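Local coordinates for methylocystis parvus OBBP MbnE (PDB 5ICQ), which probably binds the copper-chelating peptide methanobactin in the periplasm, as a solute-binding protein of family 5 that serves its uptake, at residues Ala101-Thr109 with Glu588-Pro596; Leu313-Leu321 with Thr363-Glu371. All blocks are in the same frame, centred on the assembly; numbering follows the deposited sequence.

Contact 1: Ala101-Thr109 with Glu588-Pro596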
ATOM      1  N   ALA A 101      17.058   7.798  -1.657  1.00 10.76           N
ATOM      2  CA  ALA A 101      16.662   6.660  -0.839  1.00 12.43           C
ATOM      3  C   ALA A 101      15.573   7.107   0.124  1.00 12.40           C
ATOM      4  O   ALA A 101      15.702   8.152   0.764  1.00 10.33           O
ATOM      5  CB  ALA A 101      17.867   6.110  -0.062  1.00 10.40           C
ATOM      6  N   ARG A 102      14.514   6.320   0.242  1.00 11.75           N
ATOM      7  CA  ARG A 102      13.393   6.688   1.099  1.00 11.06           C
ATOM      8  C   ARG A 102      13.649   6.196   2.523  1.00 13.00           C
ATOM      9  O   ARG A 102      13.969   5.022   2.730  1.00 12.15           O
ATOM     10  CB  ARG A 102      12.100   6.086   0.552  1.00 11.07           C
ATOM     11  CG  ARG A 102      10.875   6.459   1.356  1.00 13.89           C
ATOM     12  CD  ARG A 102       9.609   6.056   0.596  1.00 16.93           C
ATOM     13  NE  ARG A 102       8.396   6.548   1.247  1.00 15.23           N
ATOM     14  CZ  ARG A 102       7.182   6.473   0.705  1.00 26.26           C
ATOM     15  NH1 ARG A 102       7.030   5.941  -0.502  1.00 22.75           N
ATOM     16  NH2 ARG A 102       6.124   6.945   1.354  1.00 19.91           N
ATOM     17  N   SER A 103      13.551   7.093   3.501  1.00  9.50           N
ATOM     18  CA  SER A 103      13.588   6.666   4.892  1.00  9.26           C
ATOM     19  C   SER A 103      12.206   6.185   5.296  1.00 14.78           C
ATOM     20  O   SER A 103      11.232   6.944   5.215  1.00 15.03           O
ATOM     21  CB  SER A 103      14.022   7.785   5.833  1.00 11.63           C
ATOM     22  OG  SER A 103      13.882   7.317   7.168  1.00 12.04           O
ATOM     23  N   GLN A 104      12.117   4.933   5.743  1.00 14.72           N
ATOM     24  CA  GLN A 104      10.833   4.423   6.203  1.00 17.03           C
ATOM     25  C   GLN A 104      10.494   4.871   7.614  1.00 17.43           C
ATOM     26  O   GLN A 104       9.489   4.417   8.175  1.00 18.75           O
ATOM     27  CB  GLN A 104      10.801   2.899   6.100  1.00 17.72           C
ATOM     28  CG  GLN A 104      10.412   2.407   4.711  1.00 27.99           C
ATOM     29  CD  GLN A 104       9.189   3.133   4.136  1.00 37.64           C
ATOM     30  OE1 GLN A 104       8.211   3.405   4.845  1.00 40.01           O
ATOM     31  NE2 GLN A 104       9.242   3.448   2.842  1.00 29.49           N
ATOM     32  N   ASP A 105      11.295   5.752   8.196  1.00 12.92           N
ATOM     33  CA  ASP A 105      10.969   6.329   9.493  1.00 14.60           C
ATOM     34  C   ASP A 105      10.120   7.594   9.394  1.00 13.47           C
ATOM     35  O   ASP A 105       9.758   8.162  10.432  1.00 13.56           O
ATOM     36  CB  ASP A 105      12.248   6.639  10.266  1.00 19.97           C
ATOM     37  CG  ASP A 105      12.119   6.318  11.736  1.00 22.75           C
ATOM     38  OD1 ASP A 105      11.499   5.281  12.071  1.00 20.68           O
ATOM     39  OD2 ASP A 105      12.629   7.103  12.549  1.00 29.66           O
ATOM     40  N   GLU A 106       9.810   8.052   8.189  1.00 12.37           N
ATOM     41  CA  GLU A 106       8.976   9.221   7.951  1.00 11.69           C
ATOM     42  C   GLU A 106       7.887   8.841   6.960  1.00 12.67           C
ATOM     43  O   GLU A 106       8.023   7.846   6.239  1.00 13.49           O
ATOM     44  CB  GLU A 106       9.811  10.389   7.412  1.00 14.22           C
ATOM     45  CG  GLU A 106      10.874  10.887   8.405  1.00 18.81           C
ATOM     46  CD  GLU A 106      11.808  11.936   7.807  1.00 15.75           C
ATOM     47  OE1 GLU A 106      11.348  13.042   7.462  1.00 14.68           O
ATOM     48  OE2 GLU A 106      13.013  11.647   7.677  1.00 13.48           O
ATOM     49  N   PRO A 107       6.775   9.588   6.919  1.00 15.24           N
ATOM     50  CA  PRO A 107       5.709   9.235   5.956  1.00 11.50           C
ATOM     51  C   PRO A 107       6.193   9.188   4.514  1.00 11.69           C
ATOM     52  O   PRO A 107       5.947   8.202   3.805  1.00 14.52           O
ATOM     53  CB  PRO A 107       4.659  10.340   6.170  1.00 13.73           C
ATOM     54  CG  PRO A 107       4.910  10.868   7.537  1.00 18.23           C
ATOM     55  CD  PRO A 107       6.384  10.697   7.810  1.00 16.30           C
ATOM     56  N   PHE A 108       6.882  10.229   4.056  1.00 14.29           N
ATOM     57  CA  PHE A 108       7.403  10.257   2.693  1.00 11.91           C
ATOM     58  C   PHE A 108       8.558  11.252   2.602  1.00 12.79           C
ATOM     59  O   PHE A 108       8.354  12.411   2.220  1.00 13.26           O
ATOM     60  CB  PHE A 108       6.281  10.629   1.709  1.00 17.90           C
ATOM     61  CG  PHE A 108       6.578  10.299   0.252  1.00 15.31           C
ATOM     62  CD1 PHE A 108       7.772   9.701  -0.129  1.00 15.38           C
ATOM     63  CD2 PHE A 108       5.647  10.605  -0.737  1.00 17.69           C
ATOM     64  CE1 PHE A 108       8.029   9.402  -1.475  1.00 16.07           C
ATOM     65  CE2 PHE A 108       5.899  10.322  -2.076  1.00 22.79           C
ATOM     66  CZ  PHE A 108       7.093   9.718  -2.446  1.00 16.47           C
ATOM     67  N   THR A 109       9.772  10.818   2.960  1.00 10.81           N
ATOM     68  CA  THR A 109      10.956  11.672   2.896  1.00 12.57           C
ATOM     69  C   THR A 109      12.088  10.905   2.234  1.00 11.34           C
ATOM     70  O   THR A 109      12.279   9.712   2.503  1.00  8.04           O
ATOM     71  CB  THR A 109      11.417  12.162   4.283  1.00  8.94           C
ATOM     72  OG1 THR A 109      10.356  12.874   4.931  1.00 13.14           O
ATOM     73  CG2 THR A 109      12.617  13.113   4.157  1.00  9.54           C
ATOM     74  N   GLU A 588      17.304  -2.604  17.287  1.00 23.00           N
ATOM     75  CA  GLU A 588      16.372  -2.395  18.390  1.00 20.86           C
ATOM     76  C   GLU A 588      15.211  -1.510  17.973  1.00 24.71           C
ATOM     77  O   GLU A 588      14.102  -1.646  18.499  1.00 22.38           O
ATOM     78  CB  GLU A 588      17.096  -1.771  19.581  1.00 32.72           C
ATOM     79  CG  GLU A 588      18.305  -2.552  20.039  1.00 52.28           C
ATOM     80  CD  GLU A 588      18.547  -2.418  21.526  1.00 63.25           C
ATOM     81  OE1 GLU A 588      19.499  -3.049  22.033  1.00 62.76           O
ATOM     82  OE2 GLU A 588      17.778  -1.687  22.189  1.00 68.98           O
ATOM     83  N   ARG A 589      15.440  -0.608  17.033  1.00 21.47           N
ATOM     84  CA  ARG A 589      14.423   0.341  16.609  1.00 25.35           C
ATOM     85  C   ARG A 589      13.962  -0.012  15.198  1.00 24.09           C
ATOM     86  O   ARG A 589      14.770  -0.023  14.265  1.00 21.80           O
ATOM     87  CB  ARG A 589      14.971   1.765  16.669  1.00 28.95           C
ATOM     88  CG  ARG A 589      14.041   2.790  16.088  1.00 34.46           C
ATOM     89  CD  ARG A 589      14.510   4.187  16.392  1.00 38.74           C
ATOM     90  NE  ARG A 589      13.672   5.178  15.714  1.00 33.76           N
ATOM     91  CZ  ARG A 589      13.780   6.493  15.853  1.00 44.45           C
ATOM     92  NH1 ARG A 589      14.710   7.001  16.668  1.00 45.17           N
ATOM     93  NH2 ARG A 589      12.963   7.298  15.178  1.00 32.59           N
ATOM     94  N   SER A 590      12.673  -0.281  15.048  1.00 17.80           N
ATOM     95  CA  SER A 590      12.068  -0.593  13.764  1.00 23.45           C
ATOM     96  C   SER A 590      11.491   0.668  13.125  1.00 15.57           C
ATOM     97  O   SER A 590      11.211   1.654  13.817  1.00 19.13           O
ATOM     98  CB  SER A 590      10.984  -1.651  13.957  1.00 27.92           C
ATOM     99  OG  SER A 590      11.565  -2.842  14.472  1.00 30.94           O
ATOM    100  N   PRO A 591      11.316   0.684  11.802  1.00 16.92           N
ATOM    101  CA  PRO A 591      10.840   1.910  11.143  1.00 19.89           C
ATOM    102  C   PRO A 591       9.416   2.253  11.546  1.00 11.82           C
ATOM    103  O   PRO A 591       8.572   1.368  11.706  1.00 13.86           O
ATOM    104  CB  PRO A 591      10.927   1.569   9.648  1.00 16.56           C
ATOM    105  CG  PRO A 591      10.892   0.105   9.589  1.00 19.99           C
ATOM    106  CD  PRO A 591      11.600  -0.381  10.826  1.00 15.01           C
ATOM    107  N   ARG A 592       9.152   3.559  11.695  1.00 13.97           N
ATOM    108  CA  ARG A 592       7.830   4.017  12.126  1.00 16.86           C
ATOM    109  C   ARG A 592       6.755   3.806  11.064  1.00 13.53           C
ATOM    110  O   ARG A 592       5.560   3.761  11.402  1.00 13.10           O
ATOM    111  CB  ARG A 592       7.865   5.506  12.491  1.00 13.69           C
ATOM    112  CG  ARG A 592       8.736   5.867  13.680  1.00 25.16           C
ATOM    113  CD  ARG A 592       8.738   7.373  13.940  1.00 30.62           C
ATOM    114  NE  ARG A 592       7.408   7.884  14.288  1.00 44.71           N
ATOM    115  CZ  ARG A 592       7.122   9.171  14.499  1.00 45.07           C
ATOM    116  NH1 ARG A 592       8.069  10.094  14.393  1.00 40.58           N
ATOM    117  NH2 ARG A 592       5.886   9.538  14.817  1.00 40.53           N
ATOM    118  N   TYR A 593       7.134   3.714   9.792  1.00 12.27           N
ATOM    119  CA  TYR A 593       6.157   3.637   8.716  1.00 17.13           C
ATOM    120  C   TYR A 593       6.472   2.457   7.807  1.00 19.79           C
ATOM    121  O   TYR A 593       7.485   1.766   7.965  1.00 13.73           O
ATOM    122  CB  TYR A 593       6.098   4.953   7.914  1.00 12.63           C
ATOM    123  CG  TYR A 593       5.633   6.094   8.766  1.00 14.16           C
ATOM    124  CD1 TYR A 593       4.279   6.280   9.036  1.00 17.39           C
ATOM    125  CD2 TYR A 593       6.547   6.960   9.354  1.00 11.30           C
ATOM    126  CE1 TYR A 593       3.853   7.319   9.848  1.00 16.55           C
ATOM    127  CE2 TYR A 593       6.133   7.992  10.160  1.00 14.66           C
ATOM    128  CZ  TYR A 593       4.791   8.171  10.408  1.00 20.11           C
ATOM    129  OH  TYR A 593       4.412   9.218  11.214  1.00 22.02           O
ATOM    130  N   GLY A 594       5.562   2.220   6.865  1.00 18.54           N
ATOM    131  CA  GLY A 594       5.710   1.129   5.927  1.00 24.14           C
ATOM    132  C   GLY A 594       4.957  -0.127   6.311  1.00 20.36           C
ATOM    133  O   GLY A 594       4.845  -0.469   7.491  1.00 16.65           O
ATOM    134  N   SER A 595       4.437  -0.822   5.310  1.00 13.42           N
ATOM    135  CA  SER A 595       3.847  -2.137   5.509  1.00 17.87           C
ATOM    136  C   SER A 595       4.125  -2.963   4.255  1.00 21.17           C
ATOM    137  O   SER A 595       3.885  -2.488   3.153  1.00 23.09           O
ATOM    138  CB  SER A 595       2.342  -2.045   5.778  1.00 29.02           C
ATOM    139  OG  SER A 595       1.799  -3.326   6.080  1.00 25.98           O
ATOM    140  N   PRO A 596       4.668  -4.187   4.409  1.00 19.78           N
ATOM    141  CA  PRO A 596       5.135  -4.819   5.651  1.00 16.40           C
ATOM    142  C   PRO A 596       6.243  -4.007   6.302  1.00 15.13           C
ATOM    143  O   PRO A 596       6.862  -3.183   5.627  1.00 13.90           O
ATOM    144  CB  PRO A 596       5.675  -6.177   5.184  1.00 24.14           C
ATOM    145  CG  PRO A 596       5.032  -6.419   3.857  1.00 29.78           C
ATOM    146  CD  PRO A 596       4.842  -5.069   3.240  1.00 24.14           C
TER
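Asp105, Tyr593 and Gln104 carry most of the contact between the tight turn of 101-109 and the irregular loop 588-596. The turn is a type I beta turn from Ser103 to Glu106, continuing from strand 100-103 of an antiparallel sheet, and Ser103 OG accepts from Asp105 N to close an ST turn inside it. Pro107 lies over one face of the tyrosine ring in a CH-pi contact, its CG 4.3 Å from the centroid of the Tyr593 ring and 24° off the normal, while Asp105 O and Gln104 O come to the edge of the same ring. Tyr593 CG stands beside its own backbone N (chi1 -63°), which brings the ring under the proline while Tyr593 N gives a hydrogen bond to Gln104 O at 2.9 Å.

The carboxylate of Asp105 is divided between two partners. Asp105 OD1 takes the backbone N of Arg592 on the anti side, 22° out of the carboxylate plane, at 2.9 Å. The other oxygen forms a salt bridge with Arg589, whose extended side chain crosses the aspartate at about a right angle. Arg592 turns its own guanidinium to Glu316, in the neighbouring loop. At Gly594 a side chain would collide with the Gln104 amide, whose OE1 lies 3.5 Å from Gly594 N. The salt-bridge hydrogen bond is weak, although Asp105 OD2 and Arg589 NH2 are 2.7 Å apart.

Contact 2: Leu313-Leu321 with Thr363-Glu371; sequences LKNENPKGL and TKSFFDESE
Leu321 sets one methyl, CD1, squarely over the face of the Phe366 ring, 3.8 Å from the centroid and 6° off the normal. Its other methyl, CD2, approaches Phe366 CE2 at the rim, and CG packs on Thr363 CG2. With Leu321 CG opposite its own backbone N (chi1 176°), the fork of the side chain reaches both partners. Replacing Phe366 by an alanine is likely to leave Leu321 CD1 without the ring beneath it and to open a gap toward helix 547-563, where Leu561 and Leu562 touch the phenylalanine.

Beside this apolar end the backbones meet directly, with Lys319 N giving to Asp368 O at 2.8 Å and Asp368 N giving back to Lys319 O at 2.9 Å. Next to it Pro318 CB rests 3.7 Å from Ser370 CB. Farther along, Lys314 NZ comes from above the carboxylate plane of Glu369 and forms a salt bridge with its OE2 at 3.0 Å, the two side chains crossing at about a right angle. A water accepts from Lys314 NZ and lies 2.7 Å from Glu369 O.

A second shell fixes these groups. His572 and Ser574 hold Glu369 OE1, and His572 also binds Thr363 OG1. Asp368 OD2 accepts from Lys364 N, and Ser365 OG, which also hydrogen-bonds Asp558 OD2, closes an ST turn with Phe367 N. At Gly320, followed by a cis peptide, there is no room for a side chain against Thr363 CG2. The arrangement is centred on a single antiparallel beta bridge, Lys319 with Asp368, between two loops bordering strands 322-326 and 361-362 of the mixed sheet.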
ATOM      1  N   LEU A 313       4.409  -7.254  15.702  1.00 11.95           N
ATOM      2  CA  LEU A 313       5.005  -5.927  15.668  1.00 14.66           C
ATOM      3  C   LEU A 313       4.006  -4.911  15.132  1.00 12.24           C
ATOM      4  O   LEU A 313       3.170  -5.219  14.279  1.00 13.18           O
ATOM      5  CB  LEU A 313       6.271  -5.903  14.804  1.00 18.61           C
ATOM      6  CG  LEU A 313       7.349  -6.943  15.121  1.00 23.56           C
ATOM      7  CD1 LEU A 313       8.498  -6.821  14.121  1.00 24.68           C
ATOM      8  CD2 LEU A 313       7.857  -6.779  16.541  1.00 21.06           C
ATOM      9  N   LYS A 314       4.109  -3.686  15.633  1.00 15.18           N
ATOM     10  CA  LYS A 314       3.236  -2.602  15.208  1.00 16.79           C
ATOM     11  C   LYS A 314       4.077  -1.366  14.950  1.00 15.86           C
ATOM     12  O   LYS A 314       5.033  -1.097  15.685  1.00 14.00           O
ATOM     13  CB  LYS A 314       2.181  -2.285  16.278  1.00 22.37           C
ATOM     14  CG  LYS A 314       1.007  -1.454  15.765  1.00 31.23           C
ATOM     15  CD  LYS A 314       0.113  -1.005  16.910  1.00 40.19           C
ATOM     16  CE  LYS A 314      -1.264  -0.557  16.420  1.00 49.74           C
ATOM     17  NZ  LYS A 314      -1.376  -0.485  14.929  1.00 53.24           N
ATOM     18  N   ASN A 315       3.727  -0.600  13.924  1.00 13.75           N
ATOM     19  CA  ASN A 315       4.304   0.733  13.788  1.00 14.80           C
ATOM     20  C   ASN A 315       3.157   1.715  13.552  1.00 16.54           C
ATOM     21  O   ASN A 315       1.991   1.467  13.891  1.00 14.23           O
ATOM     22  CB  ASN A 315       5.420   0.769  12.721  1.00 13.44           C
ATOM     23  CG  ASN A 315       4.921   0.504  11.313  1.00 16.27           C
ATOM     24  OD1 ASN A 315       3.716   0.403  11.071  1.00 13.44           O
ATOM     25  ND2 ASN A 315       5.860   0.401  10.363  1.00 13.23           N
ATOM     26  N   GLU A 316       3.479   2.875  12.994  1.00 12.91           N
ATOM     27  CA  GLU A 316       2.503   3.940  12.828  1.00 17.63           C
ATOM     28  C   GLU A 316       1.915   3.985  11.427  1.00 13.61           C
ATOM     29  O   GLU A 316       1.224   4.949  11.091  1.00 10.52           O
ATOM     30  CB  GLU A 316       3.135   5.280  13.193  1.00 18.63           C
ATOM     31  CG  GLU A 316       3.589   5.311  14.649  1.00 33.03           C
ATOM     32  CD  GLU A 316       4.457   6.504  14.970  1.00 40.11           C
ATOM     33  OE1 GLU A 316       3.965   7.647  14.860  1.00 47.76           O
ATOM     34  OE2 GLU A 316       5.634   6.298  15.334  1.00 40.00           O
ATOM     35  N   ASN A 317       2.157   2.968  10.615  1.00 12.24           N
ATOM     36  CA  ASN A 317       1.548   2.920   9.293  1.00 14.56           C
ATOM     37  C   ASN A 317       0.035   2.754   9.425  1.00 17.86           C
ATOM     38  O   ASN A 317      -0.419   1.911  10.200  1.00 12.92           O
ATOM     39  CB  ASN A 317       2.124   1.768   8.482  1.00 13.26           C
ATOM     40  CG  ASN A 317       2.050   2.019   6.997  1.00 13.92           C
ATOM     41  OD1 ASN A 317       2.736   2.898   6.480  1.00 16.19           O
ATOM     42  ND2 ASN A 317       1.210   1.257   6.301  1.00 14.95           N
ATOM     43  N   PRO A 318      -0.767   3.518   8.687  1.00 11.09           N
ATOM     44  CA  PRO A 318      -2.225   3.372   8.797  1.00 13.49           C
ATOM     45  C   PRO A 318      -2.712   2.031   8.273  1.00 13.47           C
ATOM     46  O   PRO A 318      -2.089   1.402   7.413  1.00 12.50           O
ATOM     47  CB  PRO A 318      -2.772   4.526   7.947  1.00 16.02           C
ATOM     48  CG  PRO A 318      -1.652   4.888   7.026  1.00 24.06           C
ATOM     49  CD  PRO A 318      -0.386   4.636   7.807  1.00 11.47           C
ATOM     50  N   LYS A 319      -3.866   1.615   8.792  1.00  9.68           N
ATOM     51  CA  LYS A 319      -4.473   0.324   8.504  1.00 10.14           C
ATOM     52  C   LYS A 319      -5.759   0.533   7.713  1.00 12.80           C
ATOM     53  O   LYS A 319      -6.301   1.644   7.651  1.00 13.05           O
ATOM     54  CB  LYS A 319      -4.784  -0.438   9.795  1.00 10.61           C
ATOM     55  CG  LYS A 319      -3.572  -0.660  10.706  1.00 21.17           C
ATOM     56  CD  LYS A 319      -2.644  -1.706  10.108  1.00 21.33           C
ATOM     57  CE  LYS A 319      -1.424  -1.924  10.982  1.00 31.79           C
ATOM     58  NZ  LYS A 319      -0.691  -0.645  11.221  1.00 36.14           N
ATOM     59  N   GLY A 320      -6.258  -0.554   7.133  1.00 14.55           N
ATOM     60  CA  GLY A 320      -7.458  -0.489   6.313  1.00 12.05           C
ATOM     61  C   GLY A 320      -7.112  -0.093   4.887  1.00 15.70           C
ATOM     62  O   GLY A 320      -5.938   0.088   4.574  1.00 12.58           O
ATOM     63  N   LEU A 321      -8.111   0.021   4.012  1.00  9.41           N
ATOM     64  CA  LEU A 321      -9.488  -0.366   4.317  1.00  8.26           C
ATOM     65  C   LEU A 321      -9.978  -1.314   3.219  1.00  9.09           C
ATOM     66  O   LEU A 321      -9.835  -1.020   2.023  1.00 11.57           O
ATOM     67  CB  LEU A 321     -10.414   0.861   4.414  1.00 10.38           C
ATOM     68  CG  LEU A 321     -11.928   0.609   4.641  1.00  9.72           C
ATOM     69  CD1 LEU A 321     -12.583   1.788   5.370  1.00 10.51           C
ATOM     70  CD2 LEU A 321     -12.680   0.340   3.319  1.00  6.92           C
ATOM     71  N   THR A 363     -12.169  -2.309  11.053  1.00  9.47           N
ATOM     72  CA  THR A 363     -11.661  -1.113  10.390  1.00  9.96           C
ATOM     73  C   THR A 363     -12.660   0.037  10.534  1.00 12.01           C
ATOM     74  O   THR A 363     -13.837  -0.096  10.170  1.00  9.83           O
ATOM     75  CB  THR A 363     -11.380  -1.408   8.919  1.00  9.07           C
ATOM     76  OG1 THR A 363     -10.399  -2.451   8.840  1.00 10.13           O
ATOM     77  CG2 THR A 363     -10.840  -0.153   8.214  1.00 10.19           C
ATOM     78  N   LYS A 364     -12.194   1.166  11.074  1.00  9.41           N
ATOM     79  CA  LYS A 364     -13.083   2.278  11.405  1.00  8.95           C
ATOM     80  C   LYS A 364     -12.825   3.525  10.581  1.00 13.54           C
ATOM     81  O   LYS A 364     -13.530   4.522  10.762  1.00 13.52           O
ATOM     82  CB  LYS A 364     -12.964   2.622  12.902  1.00 12.87           C
ATOM     83  CG  LYS A 364     -13.205   1.431  13.810  1.00 19.72           C
ATOM     84  CD  LYS A 364     -13.559   1.843  15.236  1.00 29.65           C
ATOM     85  CE  LYS A 364     -12.348   2.290  16.021  1.00 39.59           C
ATOM     86  NZ  LYS A 364     -12.651   2.342  17.486  1.00 42.15           N
ATOM     87  N   SER A 365     -11.845   3.499   9.684  1.00  7.62           N
ATOM     88  CA  SER A 365     -11.394   4.699   8.998  1.00 10.58           C
ATOM     89  C   SER A 365     -10.673   4.259   7.737  1.00  7.00           C
ATOM     90  O   SER A 365     -10.173   3.132   7.663  1.00  8.50           O
ATOM     91  CB  SER A 365     -10.470   5.528   9.912  1.00 12.91           C
ATOM     92  OG  SER A 365      -9.690   6.457   9.179  1.00 10.87           O
ATOM     93  N   PHE A 366     -10.644   5.142   6.738  1.00  8.29           N
ATOM     94  CA  PHE A 366      -9.816   4.864   5.569  1.00  8.98           C
ATOM     95  C   PHE A 366      -8.331   5.013   5.859  1.00 10.80           C
ATOM     96  O   PHE A 366      -7.518   4.589   5.036  1.00 11.03           O
ATOM     97  CB  PHE A 366     -10.223   5.767   4.397  1.00  7.11           C
ATOM     98  CG  PHE A 366     -11.498   5.332   3.749  1.00  6.10           C
ATOM     99  CD1 PHE A 366     -12.722   5.772   4.228  1.00  9.68           C
ATOM    100  CD2 PHE A 366     -11.470   4.410   2.705  1.00  9.37           C
ATOM    101  CE1 PHE A 366     -13.917   5.318   3.649  1.00  9.77           C
ATOM    102  CE2 PHE A 366     -12.643   3.972   2.120  1.00 11.81           C
ATOM    103  CZ  PHE A 366     -13.866   4.429   2.590  1.00 11.26           C
ATOM    104  N   PHE A 367      -7.964   5.587   7.004  1.00 12.24           N
ATOM    105  CA  PHE A 367      -6.568   5.701   7.429  1.00 11.90           C
ATOM    106  C   PHE A 367      -6.494   5.311   8.903  1.00 12.59           C
ATOM    107  O   PHE A 367      -6.077   6.084   9.761  1.00 14.68           O
ATOM    108  CB  PHE A 367      -6.036   7.116   7.174  1.00  7.69           C
ATOM    109  CG  PHE A 367      -6.156   7.533   5.748  1.00 11.86           C
ATOM    110  CD1 PHE A 367      -5.149   7.237   4.838  1.00 11.99           C
ATOM    111  CD2 PHE A 367      -7.303   8.169   5.295  1.00 13.41           C
ATOM    112  CE1 PHE A 367      -5.276   7.592   3.512  1.00 15.19           C
ATOM    113  CE2 PHE A 367      -7.434   8.530   3.968  1.00 11.98           C
ATOM    114  CZ  PHE A 367      -6.422   8.236   3.076  1.00 14.32           C
ATOM    115  N   ASP A 368      -6.902   4.075   9.194  1.00  9.08           N
ATOM    116  CA  ASP A 368      -7.194   3.687  10.568  1.00 10.21           C
ATOM    117  C   ASP A 368      -5.911   3.529  11.385  1.00 11.51           C
ATOM    118  O   ASP A 368      -4.832   3.255  10.850  1.00 12.41           O
ATOM    119  CB  ASP A 368      -7.999   2.379  10.583  1.00  9.59           C
ATOM    120  CG  ASP A 368      -8.852   2.233  11.821  1.00 18.26           C
ATOM    121  OD1 ASP A 368      -8.940   3.197  12.599  1.00 18.34           O
ATOM    122  OD2 ASP A 368      -9.453   1.155  12.011  1.00 13.77           O
ATOM    123  N   GLU A 369      -6.050   3.707  12.701  1.00  9.11           N
ATOM    124  CA  GLU A 369      -4.961   3.516  13.663  1.00 13.14           C
ATOM    125  C   GLU A 369      -3.745   4.369  13.309  1.00 19.10           C
ATOM    126  O   GLU A 369      -2.609   3.891  13.268  1.00 18.03           O
ATOM    127  CB  GLU A 369      -4.581   2.036  13.760  1.00 18.50           C
ATOM    128  CG  GLU A 369      -5.731   1.137  14.161  1.00 18.57           C
ATOM    129  CD  GLU A 369      -5.238  -0.180  14.729  1.00 31.54           C
ATOM    130  OE1 GLU A 369      -5.740  -1.241  14.313  1.00 22.28           O
ATOM    131  OE2 GLU A 369      -4.330  -0.148  15.590  1.00 34.69           O
ATOM    132  N   SER A 370      -3.984   5.648  13.038  1.00 10.33           N
ATOM    133  CA  SER A 370      -2.880   6.514  12.653  1.00 17.61           C
ATOM    134  C   SER A 370      -3.283   7.956  12.890  1.00 14.95           C
ATOM    135  O   SER A 370      -4.446   8.264  13.178  1.00 13.54           O
ATOM    136  CB  SER A 370      -2.466   6.289  11.192  1.00 18.30           C
ATOM    137  OG  SER A 370      -3.153   7.149  10.302  1.00 18.80           O
ATOM    138  N   GLU A 371      -2.292   8.841  12.758  1.00 13.76           N
ATOM    139  CA  GLU A 371      -2.533  10.263  12.946  1.00 18.54           C
ATOM    140  C   GLU A 371      -3.448  10.833  11.873  1.00 14.30           C
ATOM    141  O   GLU A 371      -3.993  11.925  12.066  1.00 15.19           O
ATOM    142  CB  GLU A 371      -1.210  11.028  12.927  1.00 21.63           C
ATOM    143  CG  GLU A 371      -0.756  11.333  11.518  1.00 42.36           C
ATOM    144  CD  GLU A 371       0.678  11.777  11.430  1.00 58.32           C
ATOM    145  OE1 GLU A 371       1.353  11.356  10.467  1.00 68.11           O
ATOM    146  OE2 GLU A 371       1.130  12.544  12.307  1.00 53.89           O
TER
HETATM  147  O   HOH W   1      -0.993   1.731  12.907  1.00 39.96           O
HETATM  148  O   HOH W   2       0.320   7.808  12.480  1.00 23.61           O

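In the fold
Both contacts are partly buried, contact 2 more deeply: 8 of its 14 touching residues are buried, against 4 of 10 in contact 1. They meet through 588-596 and 313-321: Arg592 NE forms a salt bridge with Glu316 OE2 at 2.6 Å, and Asn317 OD1 probably accepts from Gly594 N. Contact 1 ties a turn at the antiparallel sheet to a loop 479 residues on, whereas contact 2 joins loops beside the mixed sheet, 42 residues apart at their nearest ends. Each has a carboxylate salt bridge to an exposed basic residue; contact 2 adds a paired backbone bridge and an apolar end packed on helix 547-563. The two centres lie about 15 Å apart.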